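Neutral ceramidase (Pseudomonas aeruginosa, PDB 2ZXC) cleaves the N-acyl bond of ceramides to give sphingosine and a free fatty acid, can also run the reverse synthesis, and carries one zinc ion per subunit. Local coordinates at residues 24-29 with 97-102; 65-70 with 443-448; 72-77 with 125-130. All blocks are in the same frame, centred on the assembly; numbering follows the deposited sequence.

Overall arrangement
Interactions 1 and 2 build part of the zinc site from distant parts of the chain; interaction 3 packs two helices behind it. The first two both reach the zinc ion and the bound ceramide: His-97 comes from interaction 1 and Tyr-448 from interaction 2, while His-204 and Glu-411 complete the protein ligands. Their centres lie about 14 Å apart and they touch directly, Met-24 CG meeting Met-65 SD at 3.6 Å. Interaction 3 is set back from the metal, its centre about 13 Å from that of interaction 2 and about 20 Å from that of interaction 1. Helix 68-81 joins it to interaction 2, and Val-70 CG1 packs against Ile-130 CD1 at 3.8 Å.

Interaction 1. Residues 24-29 with 97-102; sequences MGYSSL and HTHSGP. With ZN (zinc ion), chain C; 2ED (N-[(1R,2R,3E)-2-hydroxy-1-(hydroxymethyl)heptadec-3-en-1-yl]acetamide), chain D.
His-99 CB sits over one face of the Tyr-26 ring in a CH-pi contact, 3.8 Å from its centroid, and carbon C of the bound ceramide lies at the edge. The two aromatic rings meet obliquely, planes 48° apart, and His-99 holds His-97 O and a water in its own plane. This is the zinc active site: His-97 NE2 binds the metal at 2.2 Å. His-99 CG lies anti to its carbonyl carbon (chi1 -75°), bringing the imidazole against Tyr-26 and Gly-25. His-99 CE1 lies over one face of the His-97 ring, and the 2.9 Å bond from His-99 ND1 to His-97 O helps fix the imidazole's rotation. With no side chain at Gly-25, His-99 CD2 can settle 3.4 Å from Gly-25 C. Backbones join too: Met-24 N donates almost straight to Gly-101 O at 2.8 Å, one water bridges Met-24 O, Thr-98 O and Gly-101 N, and another Tyr-26 N and His-99 O. Thr-98 OG1 accepts from Ser-100 N in an ST turn and also bonds to Ser-216 O; Tyr-26 OH bonds to Met-208 O. His-99 NE2 stands 2.8 Å from the in-plane water oxygen, itself bound to zinc at 1.9 Å.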
loop_
_atom_site.group_PDB
_atom_site.type_symbol
_atom_site.label_atom_id
_atom_site.label_comp_id
_atom_site.label_asym_id
_atom_site.label_seq_id
_atom_site.Cartn_x
_atom_site.Cartn_y
_atom_site.Cartn_z
ATOM N N MET A 24 0.398 -3.934 9.396
ATOM C CA MET A 24 -0.562 -4.490 8.454
ATOM C C MET A 24 0.056 -5.312 7.329
ATOM O O MET A 24 0.909 -4.823 6.586
ATOM C CB MET A 24 -1.381 -3.348 7.853
ATOM C CG MET A 24 -2.561 -3.801 7.013
ATOM S SD MET A 24 -3.743 -4.705 8.015
ATOM C CE MET A 24 -3.904 -6.222 7.126
ATOM N N GLY A 25 -0.395 -6.557 7.203
ATOM C CA GLY A 25 0.104 -7.420 6.153
ATOM C C GLY A 25 0.459 -8.821 6.601
ATOM O O GLY A 25 -0.014 -9.806 6.033
ATOM N N TYR A 26 1.291 -8.907 7.632
ATOM C CA TYR A 26 1.752 -10.187 8.146
ATOM C C TYR A 26 0.874 -10.804 9.227
ATOM O O TYR A 26 1.163 -11.898 9.702
ATOM C CB TYR A 26 3.183 -10.035 8.665
ATOM C CG TYR A 26 4.177 -9.719 7.576
ATOM C CD1 TYR A 26 5.143 -8.730 7.750
ATOM C CD2 TYR A 26 4.176 -10.437 6.375
ATOM C CE1 TYR A 26 6.086 -8.466 6.762
ATOM C CE2 TYR A 26 5.117 -10.181 5.381
ATOM C CZ TYR A 26 6.069 -9.197 5.583
ATOM O OH TYR A 26 7.018 -8.961 4.615
ATOM N N SER A 27 -0.189 -10.110 9.616
ATOM C CA SER A 27 -1.082 -10.626 10.642
ATOM C C SER A 27 -0.305 -11.085 11.866
ATOM O O SER A 27 -0.703 -12.038 12.532
ATOM C CB SER A 27 -1.886 -11.812 10.106
ATOM O OG SER A 27 -2.685 -11.430 9.002
ATOM N N SER A 28 0.807 -10.424 12.156
ATOM C CA SER A 28 1.599 -10.801 13.314
ATOM C C SER A 28 1.248 -9.986 14.538
ATOM O O SER A 28 1.357 -8.764 14.552
ATOM C CB SER A 28 3.091 -10.653 13.045
ATOM O OG SER A 28 3.811 -10.961 14.226
ATOM N N LEU A 29 0.835 -10.696 15.573
ATOM C CA LEU A 29 0.463 -10.100 16.834
ATOM C C LEU A 29 1.665 -9.330 17.405
ATOM O O LEU A 29 1.514 -8.236 17.951
ATOM C CB LEU A 29 0.030 -11.224 17.778
ATOM C CG LEU A 29 -1.024 -10.928 18.834
ATOM C CD1 LEU A 29 -0.467 -9.903 19.789
ATOM C CD2 LEU A 29 -2.305 -10.433 18.178
ATOM N N HIS A 97 0.744 -2.287 -1.438
ATOM C CA HIS A 97 0.689 -3.527 -0.686
ATOM C C HIS A 97 1.958 -3.760 0.128
ATOM O O HIS A 97 2.427 -4.899 0.258
ATOM C CB HIS A 97 0.437 -4.709 -1.622
ATOM C CG HIS A 97 -0.002 -5.956 -0.922
ATOM N ND1 HIS A 97 -0.907 -5.945 0.119
ATOM C CD2 HIS A 97 0.282 -7.259 -1.160
ATOM C CE1 HIS A 97 -1.163 -7.187 0.488
ATOM N NE2 HIS A 97 -0.455 -8.003 -0.271
ATOM N N THR A 98 2.517 -2.677 0.663
ATOM C CA THR A 98 3.693 -2.785 1.522
ATOM C C THR A 98 3.199 -3.402 2.822
ATOM O O THR A 98 2.093 -3.095 3.280
ATOM C CB THR A 98 4.307 -1.419 1.865
ATOM O OG1 THR A 98 5.338 -1.603 2.841
ATOM C CG2 THR A 98 3.253 -0.470 2.435
ATOM N N HIS A 99 4.020 -4.254 3.420
ATOM C CA HIS A 99 3.650 -4.929 4.654
ATOM C C HIS A 99 4.316 -4.309 5.884
ATOM O O HIS A 99 4.282 -4.889 6.975
ATOM C CB HIS A 99 4.027 -6.417 4.550
ATOM C CG HIS A 99 3.109 -7.219 3.676
ATOM N ND1 HIS A 99 2.754 -6.825 2.404
ATOM C CD2 HIS A 99 2.472 -8.396 3.895
ATOM C CE1 HIS A 99 1.936 -7.721 1.878
ATOM N NE2 HIS A 99 1.749 -8.685 2.762
ATOM N N SER A 100 4.910 -3.131 5.716
ATOM C CA SER A 100 5.602 -2.482 6.826
ATOM C C SER A 100 4.977 -1.166 7.281
ATOM O O SER A 100 5.683 -0.193 7.567
ATOM C CB SER A 100 7.073 -2.258 6.454
ATOM O OG SER A 100 7.670 -3.476 6.038
ATOM N N GLY A 101 3.649 -1.141 7.346
ATOM C CA GLY A 101 2.961 0.054 7.792
ATOM C C GLY A 101 2.037 -0.262 8.953
ATOM O O GLY A 101 1.642 -1.417 9.135
ATOM N N PRO A 102 1.687 0.736 9.775
ATOM C CA PRO A 102 0.790 0.469 10.901
ATOM C C PRO A 102 -0.605 0.108 10.394
ATOM O O PRO A 102 -1.088 0.692 9.423
ATOM C CB PRO A 102 0.818 1.781 11.685
ATOM C CG PRO A 102 1.097 2.802 10.636
ATOM C CD PRO A 102 2.151 2.134 9.787
HETATM ZN ZN ZN C . -0.733 -10.196 -0.291
HETATM O O2 2ED D . 0.046 -12.798 2.709
HETATM O O3 2ED D . 1.362 -13.478 7.047
HETATM O O1 2ED D . 0.589 -15.937 3.494
HETATM C C1 2ED D . 1.460 -14.036 4.699
HETATM C C2 2ED D . 1.733 -15.452 4.206
HETATM C C3 2ED D . 2.010 -16.351 5.388
HETATM C C4 2ED D . 1.653 -17.632 5.346
HETATM C C5 2ED D . 0.973 -18.187 4.118
HETATM C C6 2ED D . 0.608 -19.636 4.353
HETATM C C18 2ED D . 1.251 -12.610 2.749
HETATM C C19 2ED D . 1.957 -11.736 1.755
HETATM N N 2ED D . 2.024 -13.167 3.677
HETATM C C 2ED D . 2.260 -13.732 5.960
HETATM O O HOH W 1 1.653 -2.430 5.938
HETATM O O HOH W 2 2.752 -6.525 8.463
HETATM O O HOH W 3 -0.137 -10.316 1.540
#

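Interaction 2. Residues 65-70 with 443-448; sequences MIFQAV and NAYASY. With ZN (zinc ion), chain C; 2ED (N-[(1R,2R,3E)-2-hydroxy-1-(hydroxymethyl)heptadec-3-en-1-yl]acetamide), chain D; FMT (formic acid), chain E.
Met-65 lies across one face of the Tyr-445 ring, and the backbone N of Ser-447 covers the opposite face. The methionine chain bends at both outer torsions, which brings CE over the ring in a CH-pi contact, 4.0 Å from the Tyr-445 centroid and 14° off its normal. Met-65 SD, one atom back along the chain, stands above the same face at 4.8 Å from the centroid, a longer Met-aromatic contact. Met-65 CG touches Tyr-445 CG at 3.7 Å and also sits over a face of the Phe-67 ring. Phe-67 and Tyr-445 run side by side and point the same way, Phe-67 CD2 meeting Tyr-445 CB at 3.8 Å. Tyr-445 CG is anti to the backbone N (chi1 -180°), and the side chain carries its hydroxyl to Glu-411, a zinc ligand. Tyr-448 binds the zinc ion itself through OH at 2.4 Å. Ile-66 CD1 presses on Asn-443 N at 3.0 Å.

The segments share no direct hydrogen bond; small molecules join them. A water receives a bond from Gln-68 NE2, which Val-392 O also holds, and gives one to Asn-443 O. Formic acid (or formate), probably from the crystallisation liquor, accepts through O1 from Gln-68 N at 2.7 Å and from Tyr-445 N at 3.0 Å. With Phe-67 at the N-cap, these N-H groups probably form a small anion-like site at the helix start, away from the ceramide.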
loop_
_atom_site.group_PDB
_atom_site.type_symbol
_atom_site.label_atom_id
_atom_site.label_comp_id
_atom_site.label_asym_id
_atom_site.label_seq_id
_atom_site.Cartn_x
_atom_site.Cartn_y
_atom_site.Cartn_z
ATOM N N MET A 65 -2.971 -1.799 1.828
ATOM C CA MET A 65 -4.165 -1.814 1.007
ATOM C C MET A 65 -5.030 -0.637 1.419
ATOM O O MET A 65 -4.732 0.028 2.405
ATOM C CB MET A 65 -4.920 -3.144 1.187
ATOM C CG MET A 65 -5.324 -3.524 2.619
ATOM S SD MET A 65 -4.005 -4.161 3.743
ATOM C CE MET A 65 -3.455 -5.605 2.899
ATOM N N ILE A 66 -6.064 -0.333 0.645
ATOM C CA ILE A 66 -6.954 0.751 1.026
ATOM C C ILE A 66 -8.281 0.083 1.328
ATOM O O ILE A 66 -8.994 -0.357 0.431
ATOM C CB ILE A 66 -7.129 1.829 -0.085
ATOM C CG1 ILE A 66 -7.892 1.270 -1.275
ATOM C CG2 ILE A 66 -5.765 2.358 -0.516
ATOM C CD1 ILE A 66 -7.112 0.321 -2.084
ATOM N N PHE A 67 -8.597 -0.025 2.608
ATOM C CA PHE A 67 -9.826 -0.674 3.012
ATOM C C PHE A 67 -11.040 0.167 2.667
ATOM O O PHE A 67 -10.934 1.373 2.402
ATOM C CB PHE A 67 -9.797 -0.963 4.508
ATOM C CG PHE A 67 -8.687 -1.879 4.924
ATOM C CD1 PHE A 67 -7.601 -1.395 5.646
ATOM C CD2 PHE A 67 -8.744 -3.243 4.633
ATOM C CE1 PHE A 67 -6.588 -2.254 6.081
ATOM C CE2 PHE A 67 -7.732 -4.110 5.063
ATOM C CZ PHE A 67 -6.654 -3.615 5.789
ATOM N N GLN A 68 -12.200 -0.477 2.669
ATOM C CA GLN A 68 -13.435 0.217 2.362
ATOM C C GLN A 68 -13.659 1.442 3.253
ATOM O O GLN A 68 -14.114 2.482 2.778
ATOM C CB GLN A 68 -14.609 -0.739 2.503
ATOM C CG GLN A 68 -15.907 -0.160 1.996
ATOM C CD GLN A 68 -16.874 -1.241 1.612
ATOM O OE1 GLN A 68 -17.498 -1.865 2.464
ATOM N NE2 GLN A 68 -16.987 -1.489 0.316
ATOM N N ALA A 69 -13.332 1.320 4.537
ATOM C CA ALA A 69 -13.517 2.423 5.478
ATOM C C ALA A 69 -12.802 3.679 5.002
ATOM O O ALA A 69 -13.350 4.780 5.083
ATOM C CB ALA A 69 -13.018 2.027 6.879
ATOM N N VAL A 70 -11.581 3.509 4.503
ATOM C CA VAL A 70 -10.784 4.625 4.009
ATOM C C VAL A 70 -11.440 5.191 2.761
ATOM O O VAL A 70 -11.626 6.402 2.627
ATOM C CB VAL A 70 -9.354 4.178 3.648
ATOM C CG1 VAL A 70 -8.612 5.309 2.939
ATOM C CG2 VAL A 70 -8.608 3.768 4.908
ATOM N N ASN A 443 -9.515 0.536 -3.908
ATOM C CA ASN A 443 -10.799 0.920 -3.313
ATOM C C ASN A 443 -11.322 0.160 -2.097
ATOM O O ASN A 443 -12.147 0.682 -1.334
ATOM C CB ASN A 443 -11.855 0.944 -4.417
ATOM C CG ASN A 443 -11.554 1.994 -5.464
ATOM O OD1 ASN A 443 -11.941 1.870 -6.634
ATOM N ND2 ASN A 443 -10.858 3.047 -5.047
ATOM N N ALA A 444 -10.870 -1.074 -1.927
ATOM C CA ALA A 444 -11.254 -1.882 -0.769
ATOM C C ALA A 444 -10.325 -3.075 -0.786
ATOM O O ALA A 444 -9.485 -3.206 -1.683
ATOM C CB ALA A 444 -12.710 -2.340 -0.869
ATOM N N TYR A 445 -10.460 -3.943 0.204
ATOM C CA TYR A 445 -9.622 -5.124 0.258
ATOM C C TYR A 445 -10.468 -6.310 0.681
ATOM O O TYR A 445 -11.020 -6.333 1.788
ATOM C CB TYR A 445 -8.483 -4.928 1.245
ATOM C CG TYR A 445 -7.581 -6.132 1.330
ATOM C CD1 TYR A 445 -6.622 -6.374 0.351
ATOM C CD2 TYR A 445 -7.717 -7.054 2.371
ATOM C CE1 TYR A 445 -5.812 -7.508 0.401
ATOM C CE2 TYR A 445 -6.920 -8.190 2.433
ATOM C CZ TYR A 445 -5.972 -8.411 1.442
ATOM O OH TYR A 445 -5.204 -9.542 1.477
ATOM N N ALA A 446 -10.576 -7.288 -0.213
ATOM C CA ALA A 446 -11.357 -8.487 0.050
ATOM C C ALA A 446 -10.505 -9.737 -0.159
ATOM O O ALA A 446 -10.910 -10.684 -0.826
ATOM C CB ALA A 446 -12.589 -8.523 -0.856
ATOM N N SER A 447 -9.311 -9.710 0.414
ATOM C CA SER A 447 -8.384 -10.821 0.354
ATOM C C SER A 447 -7.936 -11.244 -1.033
ATOM O O SER A 447 -7.651 -10.401 -1.890
ATOM C CB SER A 447 -8.972 -12.015 1.107
ATOM O OG SER A 447 -9.161 -11.687 2.475
ATOM N N TYR A 448 -7.889 -12.554 -1.257
ATOM C CA TYR A 448 -7.400 -13.092 -2.519
ATOM C C TYR A 448 -8.387 -13.615 -3.546
ATOM O O TYR A 448 -9.492 -14.057 -3.230
ATOM C CB TYR A 448 -6.387 -14.199 -2.238
ATOM C CG TYR A 448 -5.102 -13.714 -1.619
ATOM C CD1 TYR A 448 -5.030 -13.376 -0.267
ATOM C CD2 TYR A 448 -3.951 -13.595 -2.390
ATOM C CE1 TYR A 448 -3.824 -12.936 0.296
ATOM C CE2 TYR A 448 -2.757 -13.156 -1.844
ATOM C CZ TYR A 448 -2.698 -12.838 -0.510
ATOM O OH TYR A 448 -1.481 -12.486 0.008
HETATM ZN ZN ZN C . -0.733 -10.196 -0.291
HETATM O O2 2ED D . 0.046 -12.798 2.709
HETATM O O3 2ED D . 1.362 -13.478 7.047
HETATM O O1 2ED D . 0.589 -15.937 3.494
HETATM C C1 2ED D . 1.460 -14.036 4.699
HETATM C C2 2ED D . 1.733 -15.452 4.206
HETATM C C3 2ED D . 2.010 -16.351 5.388
HETATM C C4 2ED D . 1.653 -17.632 5.346
HETATM C C5 2ED D . 0.973 -18.187 4.118
HETATM C C6 2ED D . 0.608 -19.636 4.353
HETATM C C18 2ED D . 1.251 -12.610 2.749
HETATM C C19 2ED D . 1.957 -11.736 1.755
HETATM N N 2ED D . 2.024 -13.167 3.677
HETATM C C 2ED D . 2.260 -13.732 5.960
HETATM C C FMT E . -12.047 -3.826 3.706
HETATM O O1 FMT E . -12.020 -3.207 2.607
HETATM O O2 FMT E . -12.171 -3.272 4.824
HETATM O O HOH W 4 -14.893 0.621 -0.845
HETATM O O HOH W 3 -0.137 -10.316 1.540
#

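Interaction 3. Residues 72-77 with 125-130; sequences LKVLAR and AIVDGI
Val-127 leads the contact from helix 120-138, pushing its side chain between residues of helix 68-81. Its CB meets Val-74 CG1 at 3.9 Å. The first torsion (chi1 -43°) splits the two methyls between neighbours: CG1 rests 4.0 Å from Lys-73 CB, whereas CG2 faces the lysine's CG and, at 4.2 Å, Arg-77 NH2. Since CG1 also nears the backbone of Val-70, the valine sits as a knob in a hole bordered by Val-70, Lys-73, Val-74 and Arg-77.

One residue on, Asp-128 starts out from its backbone facing away from the other helix, yet its carboxylate turns back. OD1 lies in the plane of the Arg-77 guanidinium, at its edge, 3.8 Å from NE and 3.9 Å from NH2. This is a long salt bridge, with the two flat groups tilted 36° against each other. Lys-73 CG lies above one face of the guanidinium, toward its rim. The ammonium of Lys-73 is a further positive charge nearby, though NZ stands 5.9 Å from Asp-128 OD1, too far for contact.

In the fold, helix 68-81 is the connecting helix of a beta-alpha-beta crossover between the parallel strands 54-61 and 91-95, and helix 120-138 packs beside it. Their local axes approach to 9.2 Å and cross at -42°.

At Ile-130 the contact turns wholly apolar and inward. Its CG2 lies 4.4 Å from Val-74 CG2, and both residues press on Leu-93 of strand 91-95.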
loop_
_atom_site.group_PDB
_atom_site.type_symbol
_atom_site.label_atom_id
_atom_site.label_comp_id
_atom_site.label_asym_id
_atom_site.label_seq_id
_atom_site.Cartn_x
_atom_site.Cartn_y
_atom_site.Cartn_z
ATOM N N LEU A 72 -14.571 5.008 1.722
ATOM C CA LEU A 72 -15.813 5.698 2.063
ATOM C C LEU A 72 -15.587 7.073 2.672
ATOM O O LEU A 72 -16.287 8.029 2.338
ATOM C CB LEU A 72 -16.641 4.845 3.028
ATOM C CG LEU A 72 -17.219 3.574 2.389
ATOM C CD1 LEU A 72 -17.874 2.718 3.444
ATOM C CD2 LEU A 72 -18.235 3.963 1.301
ATOM N N LYS A 73 -14.608 7.169 3.565
ATOM C CA LYS A 73 -14.307 8.422 4.239
ATOM C C LYS A 73 -13.691 9.476 3.323
ATOM O O LYS A 73 -14.141 10.619 3.310
ATOM C CB LYS A 73 -13.369 8.167 5.432
ATOM C CG LYS A 73 -13.243 9.332 6.424
ATOM C CD LYS A 73 -14.307 9.266 7.523
ATOM C CE LYS A 73 -14.154 10.395 8.554
ATOM N NZ LYS A 73 -12.923 10.283 9.402
ATOM N N VAL A 74 -12.668 9.122 2.554
ATOM C CA VAL A 74 -12.068 10.143 1.702
ATOM C C VAL A 74 -13.057 10.614 0.655
ATOM O O VAL A 74 -13.056 11.780 0.287
ATOM C CB VAL A 74 -10.749 9.679 1.007
ATOM C CG1 VAL A 74 -10.108 8.570 1.798
ATOM C CG2 VAL A 74 -10.992 9.306 -0.435
ATOM N N LEU A 75 -13.911 9.721 0.173
ATOM C CA LEU A 75 -14.880 10.152 -0.815
ATOM C C LEU A 75 -15.961 11.025 -0.200
ATOM O O LEU A 75 -16.440 11.955 -0.843
ATOM C CB LEU A 75 -15.479 8.953 -1.542
ATOM C CG LEU A 75 -14.672 8.802 -2.833
ATOM C CD1 LEU A 75 -13.951 7.480 -2.869
ATOM C CD2 LEU A 75 -15.593 8.973 -4.017
ATOM N N ALA A 76 -16.333 10.745 1.045
ATOM C CA ALA A 76 -17.343 11.557 1.714
ATOM C C ALA A 76 -16.782 12.971 1.838
ATOM O O ALA A 76 -17.492 13.953 1.633
ATOM C CB ALA A 76 -17.662 10.989 3.096
ATOM N N ARG A 77 -15.499 13.076 2.166
ATOM C CA ARG A 77 -14.875 14.385 2.291
ATOM C C ARG A 77 -14.762 15.078 0.940
ATOM O O ARG A 77 -15.001 16.280 0.833
ATOM C CB ARG A 77 -13.483 14.275 2.910
ATOM C CG ARG A 77 -13.473 13.915 4.376
ATOM C CD ARG A 77 -12.427 14.733 5.115
ATOM N NE ARG A 77 -11.942 14.058 6.316
ATOM C CZ ARG A 77 -12.720 13.637 7.309
ATOM N NH1 ARG A 77 -14.034 13.820 7.254
ATOM N NH2 ARG A 77 -12.186 13.032 8.361
ATOM N N ALA A 125 -5.076 9.668 9.718
ATOM C CA ALA A 125 -3.888 10.230 9.088
ATOM C C ALA A 125 -3.919 9.797 7.618
ATOM O O ALA A 125 -3.531 10.542 6.719
ATOM C CB ALA A 125 -2.637 9.692 9.759
ATOM N N ILE A 126 -4.393 8.579 7.388
ATOM C CA ILE A 126 -4.470 8.041 6.045
ATOM C C ILE A 126 -5.525 8.746 5.192
ATOM O O ILE A 126 -5.232 9.163 4.069
ATOM C CB ILE A 126 -4.729 6.513 6.087
ATOM C CG1 ILE A 126 -3.443 5.800 6.514
ATOM C CG2 ILE A 126 -5.196 6.014 4.730
ATOM C CD1 ILE A 126 -3.637 4.381 6.938
ATOM N N VAL A 127 -6.743 8.900 5.703
ATOM C CA VAL A 127 -7.751 9.572 4.892
ATOM C C VAL A 127 -7.386 11.036 4.655
ATOM O O VAL A 127 -7.575 11.548 3.553
ATOM C CB VAL A 127 -9.169 9.500 5.517
ATOM C CG1 VAL A 127 -9.435 8.105 6.044
ATOM C CG2 VAL A 127 -9.335 10.539 6.581
ATOM N N ASP A 128 -6.855 11.706 5.680
ATOM C CA ASP A 128 -6.485 13.114 5.548
ATOM C C ASP A 128 -5.350 13.298 4.554
ATOM O O ASP A 128 -5.352 14.249 3.777
ATOM C CB ASP A 128 -6.072 13.712 6.900
ATOM C CG ASP A 128 -7.201 13.707 7.918
ATOM O OD1 ASP A 128 -8.377 13.545 7.523
ATOM O OD2 ASP A 128 -6.910 13.876 9.121
ATOM N N GLY A 129 -4.379 12.392 4.590
ATOM C CA GLY A 129 -3.246 12.478 3.682
ATOM C C GLY A 129 -3.660 12.219 2.247
ATOM O O GLY A 129 -3.164 12.855 1.316
ATOM N N ILE A 130 -4.572 11.278 2.053
ATOM C CA ILE A 130 -5.032 10.985 0.707
ATOM C C ILE A 130 -5.758 12.210 0.163
ATOM O O ILE A 130 -5.470 12.671 -0.947
ATOM C CB ILE A 130 -5.970 9.758 0.686
ATOM C CG1 ILE A 130 -5.157 8.495 0.993
ATOM C CG2 ILE A 130 -6.655 9.643 -0.675
ATOM C CD1 ILE A 130 -5.969 7.222 1.025
#